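Local coordinates for hypothetical protein (Bacteroides caccae, PDB 4M8R) that is of unknown function but combines an N-terminal Ig-like domain with a larger WD40-like domain of the beta-propeller clan, at residues A[37-40]-A[41-44]; A[219-222]-A[223-226]; A[397-400]-A[401-404]. All coordinates share one frame; numbering follows the deposited sequence.

The three contacts follow one another along the chain, and none nests in or crosses another. Each is a local turn at one end of a strand. Interaction 1 rounds off the connection from strand 30-36 to strand 43-50 in the Ig-like domain. Interaction 2 lies in the WD40-like domain, where strand 217-221 runs out into the loop that leads to strand 239-240. Interaction 3 closes the hairpin between strands 394-399 and 404-407, late in the same domain. The centres of interactions 1 and 2 are about 30 Å apart, and both sites meet the second subunit. Interactions 1 and 3 lie on opposite sides of the chain's centre, about 58 Å apart between centres.

Interaction 1: A[37-40]-A[41-44]; sequences GFQE and GDQV
With chi1 at -77°, Asp42 CG stands anti to its own carbonyl carbon and beside its backbone N, and this turns the carboxylate back toward Gln39 N. The chain makes a type II beta turn here, from Gln39 to Asp42. It belongs to the loop of the Ig-like domain that joins strand 30-36 to strand 43-50, two strands that are not neighbours in their sheet. The turn is closed by Asp42 N, which donates to Gln39 O at 3.1 Å. The donor sits above the carbonyl plane, 41° out of it. In return Gln39 N gives a weak bond to Asp42 OD2, also 3.1 Å long. The same OD2 forms a salt bridge with Arg96 on the adjacent strand 88-96. With an alanine here, Gln39 N would probably lose its side-chain acceptor and Arg96 would be left without its carboxylate mate. Asp42 OD2 also lies 4.0 Å from Phe38 CD1, where ring and carboxylate planes are turned 63° apart. The buried Phe38 ring packs on Ile33, Met77 and Leu94. At the third position of the turn, Gly41 has a positive phi, and a CB there would run into Glu40 O. One water bridges the turn, donating to Glu40 O at 3.0 Å and to Asp42 OD1 at 2.6 Å.

Interaction 2: A[219-222]-A[223-226]; sequences LYNV and SAGL. With EDO (1,2-ethanediol), chain G.
Asn221 OD1 takes two backbone N-H groups from the residues just ahead of it. Ser223 N is 3.0 Å from Asn221 OD1 and approaches nearly along the C=O axis. This bond makes an Asx turn. Ala224 N is also 3.0 Å from Asn221 OD1, but it comes in tilted 32° from the plane of the side-chain carbonyl. Asn221 CG lies anti to the backbone N (chi1 -175°), and this places OD1 ahead of the strand end, facing both donors. Ala224 CB rests 3.7 Å from Asn221 OD1. The turn then continues into a helical bend, where Leu226 N donates to Ser223 O at 2.8 Å. A water spans the bend. It accepts from Gly225 N at 2.9 Å and donates weakly to Val222 O. The Asn221 amide is fixed from its other end, since ND2 is hydrogen-bonded to Asp206 OD2. Ser223 OG is hydrogen-bonded to Ile207 N. A 1,2-ethanediol, probably from the crystallisation liquor, bonds weakly to Leu226 O. Tyr61 of the second subunit packs on Asn221. Strand 217-221, which ends in this turn, runs antiparallel between strands 208-212 and 239-240.

Interaction 3: A[397-400]-A[401-404]; sequences DFDW and NSKE
This is a local turn contact at the tip of the hairpin between strands 394-399 and 404-407, where Asp399 and Trp400 meet Ser402 and Lys403. Asp399 OD2 grips Ser402 twice. Ser402 OG donates to the anti lone pair of Asp399 OD2 at 2.9 Å. Ser402 N reaches Asp399 OD2, also at 2.9 Å, from above the carboxylate plane. The backbone is joined by Asp399 N, which donates almost straight to Glu404 O at 3.2 Å. Lys403 N adds a weak bond to Asp399 O. The hairpin is the last pair of strands in a four-stranded antiparallel sheet, an arrangement consistent with a blade of the propeller-like domain. Lys403 is bent at its second torsion (chi2 -72°), and this carries its amine over one face of the Trp400 indole. The cation-pi contact puts Lys403 NZ 3.2 Å from the centroid of the Trp400 six-membered ring, 12° off the ring normal. The Phe398 ring packs against the backbone of the turn, with CZ 3.5 Å from Lys403 CA. Phe309 and Phe361, both on the four-stranded sheet that comes before in the chain, meet the Trp400 ring edge-to-face.

Interaction 1: A[37-40]-A[41-44]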
loop_
_atom_site.group_PDB
_atom_site.type_symbol
_atom_site.label_atom_id
_atom_site.label_comp_id
_atom_site.label_asym_id
_atom_site.label_seq_id
_atom_site.Cartn_x
_atom_site.Cartn_y
_atom_site.Cartn_z
ATOM N N GLY A 37 31.768 -2.851 36.248
ATOM C CA GLY A 37 31.203 -1.502 36.336
ATOM C C GLY A 37 29.741 -1.352 35.946
ATOM O O GLY A 37 29.276 -0.239 35.719
ATOM N N PHE A 38 28.999 -2.454 35.878
ATOM C CA PHE A 38 27.560 -2.368 35.636
ATOM C C PHE A 38 26.865 -1.667 36.794
ATOM O O PHE A 38 27.366 -1.670 37.923
ATOM C CB PHE A 38 26.958 -3.753 35.409
ATOM C CG PHE A 38 27.404 -4.394 34.129
ATOM C CD1 PHE A 38 26.746 -4.125 32.936
ATOM C CD2 PHE A 38 28.491 -5.254 34.112
ATOM C CE1 PHE A 38 27.161 -4.713 31.754
ATOM C CE2 PHE A 38 28.907 -5.843 32.933
ATOM C CZ PHE A 38 28.245 -5.575 31.754
ATOM N N GLN A 39 25.711 -1.067 36.505
ATOM C CA GLN A 39 24.984 -0.265 37.486
ATOM C C GLN A 39 23.496 -0.583 37.465
ATOM O O GLN A 39 22.965 -1.032 36.451
ATOM C CB GLN A 39 25.194 1.220 37.210
ATOM C CG GLN A 39 26.653 1.644 37.208
ATOM C CD GLN A 39 26.837 3.153 37.224
ATOM O OE1 GLN A 39 25.869 3.913 37.198
ATOM N NE2 GLN A 39 28.090 3.593 37.274
ATOM N N GLU A 40 22.830 -0.354 38.598
ATOM C CA GLU A 40 21.380 -0.512 38.686
ATOM C C GLU A 40 20.737 0.402 37.657
ATOM O O GLU A 40 21.047 1.594 37.598
ATOM C CB GLU A 40 20.856 -0.119 40.070
ATOM C CG GLU A 40 21.261 -1.036 41.216
ATOM C CD GLU A 40 20.936 -0.437 42.579
ATOM O OE1 GLU A 40 19.847 0.164 42.730
ATOM O OE2 GLU A 40 21.769 -0.566 43.504
ATOM N N GLY A 41 19.861 -0.158 36.839
ATOM C CA GLY A 41 19.156 0.631 35.841
ATOM C C GLY A 41 19.768 0.567 34.455
ATOM O O GLY A 41 19.150 1.034 33.501
ATOM N N ASP A 42 20.973 0.008 34.333
ATOM C CA ASP A 42 21.560 -0.248 33.019
ATOM C C ASP A 42 20.593 -1.097 32.210
ATOM O O ASP A 42 20.009 -2.048 32.733
ATOM C CB ASP A 42 22.910 -0.970 33.125
ATOM C CG ASP A 42 24.046 -0.043 33.525
ATOM O OD1 ASP A 42 23.783 1.127 33.864
ATOM O OD2 ASP A 42 25.216 -0.486 33.511
ATOM N N GLN A 43 20.401 -0.726 30.947
ATOM C CA GLN A 43 19.550 -1.485 30.044
ATOM C C GLN A 43 20.394 -2.030 28.897
ATOM O O GLN A 43 21.571 -1.685 28.754
ATOM C CB GLN A 43 18.400 -0.616 29.536
ATOM C CG GLN A 43 17.578 0.001 30.668
ATOM C CD GLN A 43 16.234 0.567 30.224
ATOM O OE1 GLN A 43 15.703 0.209 29.171
ATOM N NE2 GLN A 43 15.672 1.453 31.040
ATOM N N VAL A 44 19.796 -2.909 28.104
ATOM C CA VAL A 44 20.483 -3.506 26.975
ATOM C C VAL A 44 19.609 -3.368 25.736
ATOM O O VAL A 44 18.418 -3.672 25.775
ATOM C CB VAL A 44 20.804 -4.987 27.250
ATOM C CG1 VAL A 44 21.441 -5.640 26.034
ATOM C CG2 VAL A 44 21.721 -5.118 28.463
HETATM O O HOH W 1 22.263 2.780 35.169
#

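Interaction 2: A[219-222]-A[223-226]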
loop_
_atom_site.group_PDB
_atom_site.type_symbol
_atom_site.label_atom_id
_atom_site.label_comp_id
_atom_site.label_asym_id
_atom_site.label_seq_id
_atom_site.Cartn_x
_atom_site.Cartn_y
_atom_site.Cartn_z
ATOM N N LEU A 219 -14.093 2.958 26.445
ATOM C CA LEU A 219 -13.570 2.039 25.445
ATOM C C LEU A 219 -12.063 2.240 25.319
ATOM O O LEU A 219 -11.603 3.366 25.167
ATOM C CB LEU A 219 -14.257 2.291 24.105
ATOM C CG LEU A 219 -13.914 1.332 22.966
ATOM C CD1 LEU A 219 -14.341 -0.086 23.306
ATOM C CD2 LEU A 219 -14.577 1.806 21.684
ATOM N N TYR A 220 -11.314 1.146 25.388
ATOM C CA TYR A 220 -9.852 1.179 25.367
ATOM C C TYR A 220 -9.302 0.342 24.225
ATOM O O TYR A 220 -9.912 -0.642 23.817
ATOM C CB TYR A 220 -9.281 0.578 26.652
ATOM C CG TYR A 220 -9.362 1.443 27.890
ATOM C CD1 TYR A 220 -10.571 1.641 28.546
ATOM C CD2 TYR A 220 -8.216 2.019 28.432
ATOM C CE1 TYR A 220 -10.640 2.414 29.693
ATOM C CE2 TYR A 220 -8.275 2.791 29.578
ATOM C CZ TYR A 220 -9.483 2.984 30.205
ATOM O OH TYR A 220 -9.531 3.756 31.336
ATOM N N ASN A 221 -8.128 0.728 23.737
ATOM C CA ASN A 221 -7.340 -0.127 22.868
ATOM C C ASN A 221 -6.315 -0.848 23.721
ATOM O O ASN A 221 -5.446 -0.217 24.308
ATOM C CB ASN A 221 -6.629 0.697 21.804
ATOM C CG ASN A 221 -5.889 -0.165 20.805
ATOM O OD1 ASN A 221 -5.250 -1.152 21.170
ATOM N ND2 ASN A 221 -5.989 0.191 19.534
ATOM N N VAL A 222 -6.407 -2.171 23.781
ATOM C CA VAL A 222 -5.533 -2.954 24.654
ATOM C C VAL A 222 -4.566 -3.834 23.890
ATOM O O VAL A 222 -3.860 -4.631 24.495
ATOM C CB VAL A 222 -6.344 -3.813 25.653
ATOM C CG1 VAL A 222 -7.178 -2.915 26.538
ATOM C CG2 VAL A 222 -7.227 -4.829 24.943
ATOM N N SER A 223 -4.534 -3.707 22.566
ATOM C CA SER A 223 -3.601 -4.484 21.757
ATOM C C SER A 223 -2.437 -3.646 21.211
ATOM O O SER A 223 -1.488 -4.200 20.662
ATOM C CB SER A 223 -4.340 -5.174 20.609
ATOM O OG SER A 223 -4.907 -4.230 19.718
ATOM N N ALA A 224 -2.502 -2.324 21.371
ATOM C CA ALA A 224 -1.450 -1.428 20.862
ATOM C C ALA A 224 -0.027 -1.803 21.313
ATOM O O ALA A 224 0.925 -1.617 20.556
ATOM C CB ALA A 224 -1.752 0.008 21.244
ATOM N N GLY A 225 0.114 -2.332 22.528
ATOM C CA GLY A 225 1.409 -2.811 23.033
ATOM C C GLY A 225 1.965 -4.027 22.300
ATOM O O GLY A 225 3.169 -4.253 22.291
ATOM N N LEU A 226 1.089 -4.814 21.680
ATOM C CA LEU A 226 1.517 -5.953 20.874
ATOM C C LEU A 226 1.925 -5.552 19.461
ATOM O O LEU A 226 2.809 -6.168 18.873
ATOM C CB LEU A 226 0.393 -6.981 20.771
ATOM C CG LEU A 226 -0.111 -7.579 22.084
ATOM C CD1 LEU A 226 -1.283 -8.502 21.799
ATOM C CD2 LEU A 226 0.996 -8.325 22.809
HETATM C C1 EDO G . 3.106 -9.505 18.061
HETATM O O1 EDO G . 3.385 -8.700 16.906
HETATM C C2 EDO G . 4.136 -9.253 19.155
HETATM O O2 EDO G . 3.717 -9.950 20.327
HETATM O O HOH W 2 -1.431 -3.377 24.686
#

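Interaction 3: A[397-400]-A[401-404]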
loop_
_atom_site.group_PDB
_atom_site.type_symbol
_atom_site.label_atom_id
_atom_site.label_comp_id
_atom_site.label_asym_id
_atom_site.label_seq_id
_atom_site.Cartn_x
_atom_site.Cartn_y
_atom_site.Cartn_z
ATOM N N ASP A 397 -18.244 -24.681 9.304
ATOM C CA ASP A 397 -18.147 -23.354 8.690
ATOM C C ASP A 397 -19.441 -23.014 7.962
ATOM O O ASP A 397 -20.001 -23.861 7.269
ATOM C CB ASP A 397 -17.000 -23.303 7.665
ATOM C CG ASP A 397 -15.648 -22.992 8.288
ATOM O OD1 ASP A 397 -15.555 -22.765 9.517
ATOM O OD2 ASP A 397 -14.664 -22.971 7.525
ATOM N N PHE A 398 -19.907 -21.779 8.116
ATOM C CA PHE A 398 -20.992 -21.261 7.290
ATOM C C PHE A 398 -20.434 -20.231 6.316
ATOM O O PHE A 398 -19.769 -19.283 6.732
ATOM C CB PHE A 398 -22.070 -20.609 8.147
ATOM C CG PHE A 398 -23.287 -20.204 7.368
ATOM C CD1 PHE A 398 -24.214 -21.157 6.966
ATOM C CD2 PHE A 398 -23.503 -18.877 7.026
ATOM C CE1 PHE A 398 -25.339 -20.791 6.247
ATOM C CE2 PHE A 398 -24.624 -18.504 6.307
ATOM C CZ PHE A 398 -25.546 -19.461 5.919
ATOM N N ASP A 399 -20.707 -20.421 5.028
ATOM C CA ASP A 399 -20.239 -19.509 3.989
ATOM C C ASP A 399 -21.389 -18.595 3.574
ATOM O O ASP A 399 -22.396 -19.058 3.034
ATOM C CB ASP A 399 -19.705 -20.295 2.786
ATOM C CG ASP A 399 -19.256 -19.395 1.650
ATOM O OD1 ASP A 399 -18.267 -18.659 1.826
ATOM O OD2 ASP A 399 -19.890 -19.418 0.577
ATOM N N TRP A 400 -21.235 -17.301 3.832
ATOM C CA TRP A 400 -22.280 -16.326 3.544
ATOM C C TRP A 400 -22.763 -16.361 2.091
ATOM O O TRP A 400 -23.959 -16.229 1.829
ATOM C CB TRP A 400 -21.803 -14.908 3.873
ATOM C CG TRP A 400 -22.836 -13.902 3.537
ATOM C CD1 TRP A 400 -22.925 -13.166 2.393
ATOM C CD2 TRP A 400 -23.976 -13.561 4.326
ATOM N NE1 TRP A 400 -24.041 -12.368 2.429
ATOM C CE2 TRP A 400 -24.705 -12.591 3.606
ATOM C CE3 TRP A 400 -24.445 -13.972 5.578
ATOM C CZ2 TRP A 400 -25.878 -12.026 4.096
ATOM C CZ3 TRP A 400 -25.613 -13.408 6.065
ATOM C CH2 TRP A 400 -26.317 -12.447 5.323
ATOM N N ASN A 401 -21.834 -16.534 1.154
ATOM C CA ASN A 401 -22.153 -16.413 -0.270
ATOM C C ASN A 401 -22.907 -17.619 -0.830
ATOM O O ASN A 401 -23.735 -17.464 -1.724
ATOM C CB ASN A 401 -20.887 -16.137 -1.090
ATOM C CG ASN A 401 -20.241 -14.802 -0.733
ATOM O OD1 ASN A 401 -20.421 -13.809 -1.437
ATOM N ND2 ASN A 401 -19.494 -14.771 0.370
ATOM N N SER A 402 -22.632 -18.807 -0.295
ATOM C CA SER A 402 -23.341 -20.028 -0.696
ATOM C C SER A 402 -24.456 -20.423 0.283
ATOM O O SER A 402 -25.243 -21.322 -0.009
ATOM C CB SER A 402 -22.355 -21.189 -0.834
ATOM O OG SER A 402 -21.801 -21.534 0.421
ATOM N N LYS A 403 -24.510 -19.763 1.439
ATOM C CA LYS A 403 -25.505 -20.055 2.482
ATOM C C LYS A 403 -25.502 -21.520 2.925
ATOM O O LYS A 403 -26.537 -22.045 3.336
ATOM C CB LYS A 403 -26.916 -19.670 2.022
ATOM C CG LYS A 403 -27.065 -18.242 1.530
ATOM C CD LYS A 403 -26.999 -17.244 2.669
ATOM C CE LYS A 403 -27.225 -15.839 2.142
ATOM N NZ LYS A 403 -27.267 -14.852 3.247
ATOM N N GLU A 404 -24.345 -22.169 2.854
ATOM C CA GLU A 404 -24.230 -23.586 3.189
ATOM C C GLU A 404 -23.237 -23.824 4.324
ATOM O O GLU A 404 -22.220 -23.134 4.428
ATOM C CB GLU A 404 -23.802 -24.384 1.955
ATOM C CG GLU A 404 -24.939 -24.692 0.994
ATOM C CD GLU A 404 -24.453 -25.284 -0.317
ATOM O OE1 GLU A 404 -23.350 -24.916 -0.774
ATOM O OE2 GLU A 404 -25.180 -26.121 -0.892
#